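Local coordinates for protein leucine aminopeptidase 2 (Saccharomyces cerevisiae, PDB 2XQ0) that is a zinc aminopeptidase of the M1 family that preferentially cleaves di- and tripeptides and also has low epoxide hydrolase activity, opening leukotriene A4 in vitro, at residues V312-C315 against H319-L322; E324-Y329 against H416-F421; E147-R152 against C157-S162; S12-Y17 against T428-D433. All coordinates share one frame; numbering follows the deposited sequence.

Interaction 1. Residues V312-C315 against H319-L322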
# COMPACT_ATOMS: atom_id res chain seq x y z
N VAL A 312 -5.76 14.82 2.55
CA VAL A 312 -5.28 15.14 3.89
C VAL A 312 -4.13 14.18 4.19
O VAL A 312 -4.32 12.99 4.17
CB VAL A 312 -6.39 14.95 4.95
CG1 VAL A 312 -5.82 15.07 6.34
CG2 VAL A 312 -7.51 15.97 4.74
N THR A 313 -2.94 14.72 4.43
CA THR A 313 -1.73 13.91 4.43
C THR A 313 -0.99 13.91 5.77
O THR A 313 -0.96 14.92 6.46
CB THR A 313 -0.76 14.43 3.35
OG1 THR A 313 -1.48 14.58 2.12
CG2 THR A 313 0.42 13.47 3.14
N ASN A 314 -0.38 12.79 6.13
CA ASN A 314 0.45 12.77 7.32
C ASN A 314 1.67 13.67 7.12
O ASN A 314 2.29 13.68 6.05
CB ASN A 314 0.88 11.35 7.70
CG ASN A 314 1.38 10.53 6.50
OD1 ASN A 314 1.80 11.08 5.49
ND2 ASN A 314 1.32 9.21 6.61
N CYS A 315 2.03 14.42 8.15
CA CYS A 315 3.11 15.37 8.02
C CYS A 315 4.48 14.71 7.99
O CYS A 315 5.44 15.27 7.46
CB CYS A 315 3.05 16.40 9.15
SG CYS A 315 3.41 15.68 10.74
N HIS A 319 3.66 9.61 11.83
CA HIS A 319 2.20 9.70 11.97
C HIS A 319 1.49 9.03 10.79
O HIS A 319 0.40 9.44 10.37
CB HIS A 319 1.78 11.17 12.11
CG HIS A 319 2.48 11.87 13.22
ND1 HIS A 319 2.04 11.83 14.53
CD2 HIS A 319 3.65 12.56 13.24
CE1 HIS A 319 2.88 12.49 15.30
NE2 HIS A 319 3.87 12.94 14.54
N PHE A 320 2.15 8.00 10.26
CA PHE A 320 1.68 7.24 9.11
C PHE A 320 0.28 6.65 9.35
O PHE A 320 -0.47 6.42 8.41
CB PHE A 320 2.69 6.13 8.82
CG PHE A 320 2.42 5.37 7.55
CD1 PHE A 320 2.16 6.04 6.36
CD2 PHE A 320 2.49 3.97 7.54
CE1 PHE A 320 1.94 5.33 5.18
CE2 PHE A 320 2.27 3.26 6.36
CZ PHE A 320 1.99 3.95 5.18
N TRP A 321 -0.06 6.39 10.62
CA TRP A 321 -1.38 5.85 10.94
C TRP A 321 -2.53 6.74 10.45
O TRP A 321 -3.62 6.24 10.11
CB TRP A 321 -1.52 5.54 12.44
CG TRP A 321 -1.95 6.71 13.28
CD1 TRP A 321 -1.15 7.63 13.88
CD2 TRP A 321 -3.29 7.05 13.64
NE1 TRP A 321 -1.91 8.54 14.58
CE2 TRP A 321 -3.23 8.21 14.44
CE3 TRP A 321 -4.55 6.50 13.35
CZ2 TRP A 321 -4.38 8.83 14.97
CZ3 TRP A 321 -5.69 7.11 13.87
CH2 TRP A 321 -5.59 8.26 14.67
N LEU A 322 -2.31 8.05 10.39
CA LEU A 322 -3.34 8.99 9.94
C LEU A 322 -3.72 8.70 8.50
O LEU A 322 -4.86 8.91 8.09
CB LEU A 322 -2.88 10.43 10.04
CG LEU A 322 -2.84 10.99 11.48
CD1 LEU A 322 -2.20 12.37 11.52
CD2 LEU A 322 -4.26 11.01 12.05
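Asn314 lies alongside Phe320, both side chains running the same way, with the amide plane turned 34° from the ring. The touching atom is the amide nitrogen: Asn314 ND2 sits 3.3 Å from Phe320 CD1, near the ring plane and at its edge, and 3.2 Å from Phe320 CA. No hydrogen bond joins the two segments, so the amide meets this residue by van der Waals contact alone. The first torsion of Asn314, 45°, tucks CG between the backbone N and the carbonyl carbon, and that turn carries ND2 across to the phenylalanine while CB rests 3.3 Å from His319 O. His319 O is itself occupied, accepting from Leu322 N where the chain enters helix 321-339. In the M1 peptidase domain this short connection follows the zinc-binding HExxH helix 297-311 and its strand 312-314, and delivers the chain to the helix bearing the third zinc ligand, Glu324. Phe320 CG stands opposite the backbone N, which turns the ring toward the bestatin pocket, where it touches the inhibitor and Glu147. Further along, Cys315 SG approaches the His319 imidazole obliquely, 4.8 Å from the ring centroid and 49° off its normal; the nearest ring atom is His319 CD2, 4.0 Å from Cys315 SG. Both imidazole nitrogens have partners beyond this contact: NE2 is hydrogen-bonded to Glu16 and ND1 to Thr428, which fixes the rotation of the ring that the sulfur meets. The Leu322 side chain touches Tyr417 and Leu426, outside the two segments.

Interaction 2. Residues E324-Y329 against H416-F421. With ZN (zinc ion), chain C; BES (2-(3-amino-2-hydroxy-4-phenyl-butyrylamino)-4-methyl-pentanoic acid), chain B.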
# COMPACT_ATOMS: atom_id res chain seq x y z
N GLU A 324 -2.90 5.46 6.73
CA GLU A 324 -3.35 4.08 6.55
C GLU A 324 -4.49 3.65 7.49
O GLU A 324 -5.33 2.85 7.11
CB GLU A 324 -2.19 3.09 6.64
CG GLU A 324 -1.14 3.26 5.53
CD GLU A 324 -1.69 3.04 4.12
OE1 GLU A 324 -2.79 2.47 3.97
OE2 GLU A 324 -1.01 3.44 3.15
N GLY A 325 -4.50 4.16 8.72
CA GLY A 325 -5.57 3.82 9.66
C GLY A 325 -6.91 4.38 9.23
O GLY A 325 -7.94 3.69 9.19
N TRP A 326 -6.91 5.65 8.87
CA TRP A 326 -8.12 6.23 8.28
C TRP A 326 -8.57 5.47 7.03
O TRP A 326 -9.75 5.11 6.90
CB TRP A 326 -7.88 7.71 7.95
CG TRP A 326 -8.27 8.62 9.07
CD1 TRP A 326 -7.45 9.36 9.87
CD2 TRP A 326 -9.60 8.87 9.52
NE1 TRP A 326 -8.19 10.07 10.78
CE2 TRP A 326 -9.52 9.79 10.59
CE3 TRP A 326 -10.86 8.42 9.11
CZ2 TRP A 326 -10.64 10.24 11.26
CZ3 TRP A 326 -11.98 8.88 9.79
CH2 TRP A 326 -11.86 9.78 10.84
N THR A 327 -7.63 5.21 6.11
CA THR A 327 -7.97 4.50 4.86
C THR A 327 -8.64 3.16 5.13
O THR A 327 -9.65 2.85 4.52
CB THR A 327 -6.74 4.32 3.95
OG1 THR A 327 -6.22 5.62 3.63
CG2 THR A 327 -7.11 3.56 2.65
N VAL A 328 -8.08 2.36 6.03
CA VAL A 328 -8.63 1.05 6.34
C VAL A 328 -10.02 1.25 6.94
O VAL A 328 -10.96 0.50 6.62
CB VAL A 328 -7.70 0.22 7.29
CG1 VAL A 328 -8.37 -1.10 7.72
CG2 VAL A 328 -6.34 -0.10 6.61
N TYR A 329 -10.16 2.26 7.80
CA TYR A 329 -11.46 2.60 8.39
C TYR A 329 -12.47 2.96 7.30
O TYR A 329 -13.56 2.37 7.19
CB TYR A 329 -11.34 3.73 9.45
CG TYR A 329 -12.71 4.13 9.97
CD1 TYR A 329 -13.35 3.38 10.95
CD2 TYR A 329 -13.38 5.21 9.42
CE1 TYR A 329 -14.62 3.72 11.39
CE2 TYR A 329 -14.63 5.54 9.84
CZ TYR A 329 -15.26 4.79 10.81
OH TYR A 329 -16.52 5.13 11.23
N HIS A 416 -15.97 16.93 8.78
CA HIS A 416 -15.37 18.16 9.30
C HIS A 416 -13.86 18.05 9.18
O HIS A 416 -13.18 18.96 8.68
CB HIS A 416 -15.76 18.37 10.76
CG HIS A 416 -15.13 19.57 11.38
ND1 HIS A 416 -14.03 19.50 12.19
CD2 HIS A 416 -15.46 20.89 11.30
CE1 HIS A 416 -13.69 20.71 12.59
NE2 HIS A 416 -14.54 21.57 12.06
N TYR A 417 -13.34 16.91 9.65
CA TYR A 417 -11.93 16.59 9.59
C TYR A 417 -11.36 16.72 8.18
O TYR A 417 -10.40 17.45 7.97
CB TYR A 417 -11.69 15.19 10.17
CG TYR A 417 -10.28 14.65 10.04
CD1 TYR A 417 -9.26 15.11 10.87
CD2 TYR A 417 -9.97 13.67 9.11
CE1 TYR A 417 -7.96 14.61 10.76
CE2 TYR A 417 -8.67 13.17 8.98
CZ TYR A 417 -7.66 13.65 9.82
OH TYR A 417 -6.37 13.17 9.73
N PHE A 418 -11.94 16.01 7.21
CA PHE A 418 -11.37 16.03 5.86
C PHE A 418 -11.53 17.40 5.18
O PHE A 418 -10.71 17.78 4.34
CB PHE A 418 -11.88 14.86 4.98
CG PHE A 418 -11.34 13.53 5.43
CD1 PHE A 418 -10.04 13.17 5.13
CD2 PHE A 418 -12.11 12.68 6.20
CE1 PHE A 418 -9.52 11.96 5.57
CE2 PHE A 418 -11.60 11.47 6.64
CZ PHE A 418 -10.31 11.11 6.32
N LYS A 419 -12.55 18.16 5.57
CA LYS A 419 -12.68 19.52 5.06
C LYS A 419 -11.63 20.46 5.67
O LYS A 419 -11.04 21.27 4.97
CB LYS A 419 -14.09 20.08 5.31
CG LYS A 419 -15.04 19.88 4.13
CD LYS A 419 -14.51 20.53 2.86
CE LYS A 419 -15.35 20.18 1.64
NZ LYS A 419 -14.80 20.82 0.42
N LYS A 420 -11.43 20.36 6.98
CA LYS A 420 -10.50 21.25 7.69
C LYS A 420 -9.09 21.13 7.12
O LYS A 420 -8.41 22.13 6.87
CB LYS A 420 -10.49 20.92 9.19
CG LYS A 420 -9.53 21.74 10.02
CD LYS A 420 -9.63 21.38 11.50
CE LYS A 420 -8.72 22.26 12.35
NZ LYS A 420 -8.51 21.72 13.73
N PHE A 421 -8.65 19.90 6.91
CA PHE A 421 -7.28 19.65 6.50
C PHE A 421 -7.12 19.41 5.01
O PHE A 421 -6.05 19.02 4.55
CB PHE A 421 -6.67 18.50 7.32
CG PHE A 421 -6.51 18.84 8.77
CD1 PHE A 421 -5.49 19.68 9.19
CD2 PHE A 421 -7.42 18.38 9.71
CE1 PHE A 421 -5.35 20.03 10.52
CE2 PHE A 421 -7.29 18.72 11.05
CZ PHE A 421 -6.26 19.54 11.45
ZN ZN C . -3.05 2.29 1.75
N2 BES B . 0.60 2.86 -0.84
C1 BES B . 0.21 1.74 -0.02
C6 BES B . 1.28 0.65 -0.08
C7 BES B . 2.59 1.16 0.50
C8 BES B . 2.58 1.84 1.71
C12 BES B . 3.78 0.97 -0.19
C9 BES B . 3.78 2.32 2.24
C11 BES B . 4.97 1.45 0.34
C10 BES B . 4.97 2.13 1.56
C2 BES B . -1.14 1.17 -0.45
O2 BES B . -2.22 2.12 -0.44
C3 BES B . -1.47 0.05 0.49
O3 BES B . -1.80 0.26 1.66
N1 BES B . -1.32 -1.12 -0.12
C4 BES B . -1.52 -2.44 0.42
C13 BES B . -2.93 -2.80 -0.04
C14 BES B . -3.83 -3.24 1.10
C15 BES B . -5.30 -3.06 0.71
C16 BES B . -3.52 -2.50 2.40
C5 BES B . -0.54 -3.34 -0.28
O1 BES B . -0.16 -4.39 0.30
O4 BES B . -0.14 -3.01 -1.42
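Two aromatic rings from neighbouring positions of one helix meet the same indole face in quite different ways: Tyr417 lies nearly flat beside Trp326, whereas Phe418 comes at it edge-on. The phenol and the five-membered ring of the indole have planes only 17° apart, but they are slid so far that they barely overlap, with Tyr417 CE2 poised 3.6 Å from Trp326 NE1. Phe418 makes a T-shaped contact instead. Its edge points at the six-membered ring of Trp326, the planes meet at 77°, and the centroids are 5.2 Å apart; Phe418 CZ comes within 3.9 Å of Trp326 CE3. Different first torsions separate the neighbours: Tyr417 CG is anti to its own backbone N (chi1 174°), Phe418 CG anti to its carbonyl carbon. Tyr417 CD2 in turn covers the centre of the Phe418 ring, closing an aromatic cluster of three buried side chains. The helices themselves stay well apart, 10.6 Å between Trp326 CA and Phe418 CA, and the rings fill that distance. Two residues before Trp326, Glu324 reaches the catalytic zinc ion with OE1 at 2.2 Å, its chain bent at chi2; Glu324 OE2 stands farther off, 2.7 Å from the zinc ion. His301 and His305 complete the protein ligands, and bestatin adds O2 and O3, each 2.4 Å from the zinc ion. The cluster thus packs one side of the zinc-ligand helix while the carboxylate works from another. Helix 321-339 lies among helices 297-311, 388-403 and 407-420: Trp326 also touches Ser308 of the first, Leu397 of the second, and Phe410, Phe413 and Ile414 of the third.

Interaction 3. Residues E147-R152 against C157-S162. With BES (2-(3-amino-2-hydroxy-4-phenyl-butyrylamino)-4-methyl-pentanoic acid), chain B.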
# COMPACT_ATOMS: atom_id res chain seq x y z
N GLU A 147 6.64 5.76 -2.60
CA GLU A 147 6.41 5.75 -1.15
C GLU A 147 7.38 4.78 -0.49
O GLU A 147 7.58 3.69 -1.01
CB GLU A 147 4.97 5.34 -0.84
CG GLU A 147 4.50 5.69 0.58
CD GLU A 147 3.02 5.39 0.77
OE1 GLU A 147 2.40 4.97 -0.22
OE2 GLU A 147 2.48 5.56 1.87
N ALA A 148 8.01 5.17 0.62
CA ALA A 148 7.79 6.44 1.30
C ALA A 148 8.77 7.54 0.89
O ALA A 148 8.35 8.68 0.67
CB ALA A 148 7.87 6.24 2.81
N ILE A 149 10.07 7.22 0.83
CA ILE A 149 11.07 8.23 0.46
C ILE A 149 11.92 7.91 -0.78
O ILE A 149 13.14 8.15 -0.80
CB ILE A 149 11.99 8.57 1.64
CG1 ILE A 149 12.71 7.30 2.15
CG2 ILE A 149 11.16 9.23 2.77
CD1 ILE A 149 13.81 7.60 3.18
N HIS A 150 11.29 7.41 -1.83
CA HIS A 150 12.01 7.12 -3.07
C HIS A 150 11.82 8.21 -4.13
O HIS A 150 12.46 8.16 -5.19
CB HIS A 150 11.58 5.76 -3.63
CG HIS A 150 11.95 4.61 -2.75
ND1 HIS A 150 13.25 4.22 -2.55
CD2 HIS A 150 11.19 3.78 -2.00
CE1 HIS A 150 13.28 3.20 -1.72
NE2 HIS A 150 12.04 2.91 -1.37
N ALA A 151 10.96 9.19 -3.86
CA ALA A 151 10.78 10.28 -4.84
C ALA A 151 12.12 10.98 -5.08
O ALA A 151 12.44 11.37 -6.20
CB ALA A 151 9.74 11.25 -4.38
N ARG A 152 12.91 11.12 -4.02
CA ARG A 152 14.24 11.74 -4.12
C ARG A 152 15.20 10.91 -4.99
O ARG A 152 16.29 11.36 -5.30
CB ARG A 152 14.84 11.95 -2.73
CG ARG A 152 15.16 10.63 -2.01
CD ARG A 152 15.49 10.81 -0.51
NE ARG A 152 14.34 11.31 0.24
CZ ARG A 152 14.27 11.46 1.56
NH1 ARG A 152 15.32 11.18 2.34
NH2 ARG A 152 13.15 11.92 2.11
N CYS A 157 14.05 17.03 -4.79
CA CYS A 157 12.85 17.67 -4.29
C CYS A 157 12.85 17.80 -2.78
O CYS A 157 13.76 17.35 -2.08
CB CYS A 157 11.62 16.86 -4.73
SG CYS A 157 11.61 15.13 -4.17
N PHE A 158 11.82 18.46 -2.26
CA PHE A 158 11.58 18.44 -0.82
C PHE A 158 10.77 17.18 -0.55
O PHE A 158 9.54 17.21 -0.55
CB PHE A 158 10.79 19.67 -0.42
CG PHE A 158 11.51 20.97 -0.64
CD1 PHE A 158 12.57 21.33 0.17
CD2 PHE A 158 11.12 21.83 -1.64
CE1 PHE A 158 13.24 22.54 -0.02
CE2 PHE A 158 11.78 23.04 -1.83
CZ PHE A 158 12.84 23.39 -1.02
N ASP A 159 11.47 16.07 -0.35
CA ASP A 159 10.83 14.74 -0.28
C ASP A 159 10.26 14.46 1.11
O ASP A 159 10.73 13.57 1.84
CB ASP A 159 11.82 13.63 -0.69
CG ASP A 159 11.13 12.29 -0.91
OD1 ASP A 159 9.89 12.22 -0.88
OD2 ASP A 159 11.85 11.27 -1.12
N THR A 160 9.21 15.21 1.46
CA THR A 160 8.51 15.01 2.73
C THR A 160 7.00 15.14 2.48
O THR A 160 6.56 15.91 1.64
CB THR A 160 9.00 16.01 3.83
OG1 THR A 160 8.04 16.09 4.88
CG2 THR A 160 9.22 17.38 3.26
N PRO A 161 6.20 14.35 3.21
CA PRO A 161 4.75 14.49 2.99
C PRO A 161 4.20 15.80 3.56
O PRO A 161 3.04 16.13 3.29
CB PRO A 161 4.17 13.25 3.67
CG PRO A 161 5.23 12.78 4.64
CD PRO A 161 6.54 13.15 3.99
N SER A 162 5.03 16.55 4.29
CA SER A 162 4.68 17.90 4.72
C SER A 162 4.63 18.90 3.57
O SER A 162 4.00 19.94 3.69
CB SER A 162 5.65 18.42 5.80
OG SER A 162 5.37 17.85 7.06
N2 BES B . 0.60 2.86 -0.84
C1 BES B . 0.21 1.74 -0.02
C6 BES B . 1.28 0.65 -0.08
C7 BES B . 2.59 1.16 0.50
C8 BES B . 2.58 1.84 1.71
C12 BES B . 3.78 0.97 -0.19
C9 BES B . 3.78 2.32 2.24
C11 BES B . 4.97 1.45 0.34
C10 BES B . 4.97 2.13 1.56
C2 BES B . -1.14 1.17 -0.45
O2 BES B . -2.22 2.12 -0.44
C3 BES B . -1.47 0.05 0.49
O3 BES B . -1.80 0.26 1.66
N1 BES B . -1.32 -1.12 -0.12
C4 BES B . -1.52 -2.44 0.42
C13 BES B . -2.93 -2.80 -0.04
C14 BES B . -3.83 -3.24 1.10
C15 BES B . -5.30 -3.06 0.71
C16 BES B . -3.52 -2.50 2.40
C5 BES B . -0.54 -3.34 -0.28
O1 BES B . -0.16 -4.39 0.30
O4 BES B . -0.14 -3.01 -1.42
O HOH W 1 8.31 11.73 1.29
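Cys157 opens the second segment by setting its sulfur against Ala151, with Ala151 CB and Cys157 SG 4.3 Å apart. Phe158 points away at its first bond; its side chain touches residues of strands 66-69 and 28-40, and it is the centre of an inverse gamma turn. Asp159, the centre of a second such turn, carries most of the contact. Its CG is anti to the backbone N (chi1 -168°), which presents OD2 to two donors of Arg152 on opposite faces of the carboxylate plane. The side-chain donor forms a salt bridge, Arg152 NE to Asp159 OD2 at 2.8 Å, arriving on the anti side; the backbone donor, Arg152 N, comes from well above the plane at 3.1 Å from Asp159 OD2. Arg152 NH2 completes a side-on grip by donating to Asp159 O at 2.9 Å, on a carbonyl lone pair. Guanidinium and carboxylate planes stand 75° apart. The grip ties together a long loop between strands 141-144 and 165-172 of the M1 N-terminal domain, a loop that includes the substrate-binding Glu147, whose OE1 accepts from the bestatin amine N2 at 2.8 Å. A leucine in place of Arg152 would probably leave the buried Asp159 carboxylate without its charge partner and Asp159 O without this donor, though the main-chain bond to OD2 could remain. On the other oxygen, a water lies 2.7 Å from Asp159 OD1 and also reaches Ala148 O. Thr160 then makes an ST turn, its OG1 accepting from Ser162 N at 3.1 Å, and Pro161 leans on Thr313 and Asn314 of strand 312-314.

Interaction 4. Residues S12-Y17 against T428-D433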
# COMPACT_ATOMS: atom_id res chain seq x y z
N SER A 12 6.17 22.19 20.34
CA SER A 12 5.73 23.56 20.59
C SER A 12 5.04 24.12 19.34
O SER A 12 4.23 25.05 19.41
CB SER A 12 6.93 24.42 20.95
OG SER A 12 7.94 24.29 19.96
N ARG A 13 5.38 23.54 18.19
CA ARG A 13 4.77 23.94 16.93
C ARG A 13 4.42 22.75 16.04
O ARG A 13 5.20 21.80 15.89
CB ARG A 13 5.70 24.91 16.21
CG ARG A 13 5.15 25.45 14.93
CD ARG A 13 6.04 26.56 14.40
NE ARG A 13 5.75 27.82 15.06
CZ ARG A 13 6.18 29.00 14.62
NH1 ARG A 13 6.91 29.06 13.51
NH2 ARG A 13 5.86 30.10 15.27
N SER A 14 3.22 22.79 15.46
CA SER A 14 2.72 21.73 14.58
C SER A 14 2.61 22.28 13.16
O SER A 14 2.44 23.47 12.98
CB SER A 14 1.36 21.24 15.08
OG SER A 14 1.49 20.25 16.10
N PRO A 15 2.73 21.41 12.13
CA PRO A 15 2.98 19.97 12.15
C PRO A 15 4.39 19.63 12.61
O PRO A 15 5.34 20.37 12.34
CB PRO A 15 2.83 19.55 10.68
CG PRO A 15 2.10 20.65 10.03
CD PRO A 15 2.51 21.89 10.76
N GLU A 16 4.51 18.50 13.29
CA GLU A 16 5.77 18.02 13.82
C GLU A 16 6.80 17.86 12.71
O GLU A 16 6.48 17.40 11.61
CB GLU A 16 5.54 16.67 14.50
CG GLU A 16 6.78 16.05 15.10
CD GLU A 16 6.46 14.75 15.80
OE1 GLU A 16 6.36 14.75 17.04
OE2 GLU A 16 6.31 13.72 15.10
N TYR A 17 8.04 18.22 13.02
CA TYR A 17 9.12 18.17 12.04
C TYR A 17 9.36 16.76 11.50
O TYR A 17 9.39 15.79 12.26
CB TYR A 17 10.41 18.74 12.66
CG TYR A 17 11.42 19.12 11.60
CD1 TYR A 17 11.43 20.40 11.06
CD2 TYR A 17 12.32 18.20 11.10
CE1 TYR A 17 12.34 20.76 10.09
CE2 TYR A 17 13.24 18.54 10.11
CZ TYR A 17 13.23 19.83 9.61
OH TYR A 17 14.11 20.21 8.62
N THR A 428 -0.66 13.81 14.56
CA THR A 428 -1.67 13.20 15.40
C THR A 428 -2.25 14.23 16.38
O THR A 428 -3.43 14.18 16.71
CB THR A 428 -1.02 12.10 16.22
OG1 THR A 428 -0.50 11.11 15.34
CG2 THR A 428 -2.02 11.48 17.17
N PHE A 429 -1.41 15.14 16.84
CA PHE A 429 -1.84 16.09 17.85
C PHE A 429 -2.90 17.01 17.29
O PHE A 429 -3.87 17.34 17.97
CB PHE A 429 -0.63 16.86 18.40
CG PHE A 429 0.49 15.97 18.84
CD1 PHE A 429 0.36 15.22 20.00
CD2 PHE A 429 1.63 15.83 18.08
CE1 PHE A 429 1.36 14.37 20.40
CE2 PHE A 429 2.66 14.98 18.48
CZ PHE A 429 2.52 14.25 19.64
N GLN A 430 -2.74 17.40 16.02
CA GLN A 430 -3.74 18.24 15.37
C GLN A 430 -5.04 17.44 15.14
O GLN A 430 -6.15 17.99 15.22
CB GLN A 430 -3.20 18.78 14.04
CG GLN A 430 -1.95 19.66 14.18
CD GLN A 430 -1.34 19.98 12.84
OE1 GLN A 430 -0.57 19.19 12.30
NE2 GLN A 430 -1.69 21.13 12.28
N PHE A 431 -4.90 16.15 14.86
CA PHE A 431 -6.07 15.28 14.75
C PHE A 431 -6.84 15.34 16.07
O PHE A 431 -8.04 15.58 16.08
CB PHE A 431 -5.64 13.84 14.43
CG PHE A 431 -6.72 12.80 14.73
CD1 PHE A 431 -7.82 12.68 13.91
CD2 PHE A 431 -6.59 11.94 15.80
CE1 PHE A 431 -8.81 11.72 14.16
CE2 PHE A 431 -7.57 10.98 16.07
CZ PHE A 431 -8.68 10.88 15.25
N LEU A 432 -6.13 15.16 17.19
CA LEU A 432 -6.79 15.15 18.50
C LEU A 432 -7.45 16.48 18.87
O LEU A 432 -8.56 16.48 19.37
CB LEU A 432 -5.82 14.74 19.61
CG LEU A 432 -5.26 13.31 19.44
CD1 LEU A 432 -4.10 13.07 20.38
CD2 LEU A 432 -6.34 12.27 19.65
N ASP A 433 -6.76 17.60 18.64
CA ASP A 433 -7.37 18.92 18.83
C ASP A 433 -8.70 19.03 18.08
O ASP A 433 -9.66 19.56 18.59
CB ASP A 433 -6.46 20.03 18.31
CG ASP A 433 -5.14 20.08 19.02
OD1 ASP A 433 -5.05 19.58 20.15
OD2 ASP A 433 -4.18 20.64 18.45
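Van der Waals contact carries this meeting of Ser14, Pro15 and Glu16 with Phe429 and Gln430; no hydrogen bond crosses it. Ser14 CB rests 3.7 Å from Gln430 CD, against the amide carbon. Gln430 extends beyond CG, and with CG anti to its carbonyl carbon (chi1 -61°) it carries the amide out to the loop, where Gln430 OE1 lies 3.6 Å from Pro15 CA. A cis peptide bond precedes Pro15. At the aromatic edge, Glu16 OE1 comes in near the plane of the Phe429 ring, 4.0 Å from Phe429 CE2, with the carboxylate turned 72° to the ring.

The polar ends are bonded to residues beyond the two segments. Asp427 takes the Ser14 hydroxyl and Glu16 N on its carboxylate, while its own backbone N donates to Gln430 OE1; Glu16 OE2 pairs with His319. An alanine at Gln430 would probably uncover Ser14 and Pro15 and leave the Asp427 amide without this acceptor.

Away from the annotated sites, the contact lays the N-terminal loop, between helix 4-9 and strand 28-40, over the first turn of helix 428-438 in the M1 peptidase domain.

Interaction 1 is the hub. Its centre lies about 9 Å from that of interaction 2, 11 Å from interaction 4 and 13 Å from interaction 3, and it touches all three. Interactions 1 and 2 share helix 321-339 and follow one another along the chain; interaction 3 comes earlier, and all three are nested within the long loop closed by interaction 4. Interactions 2 and 3 are about 21 Å apart between centres, yet both reach bestatin, from the peptidase and N-terminal domains respectively. The inhibitor site is thus built across two domains, with the 312-322 connection meeting both. Phe431 packs on Trp326 and Tyr417, joining interaction 4 to interaction 2.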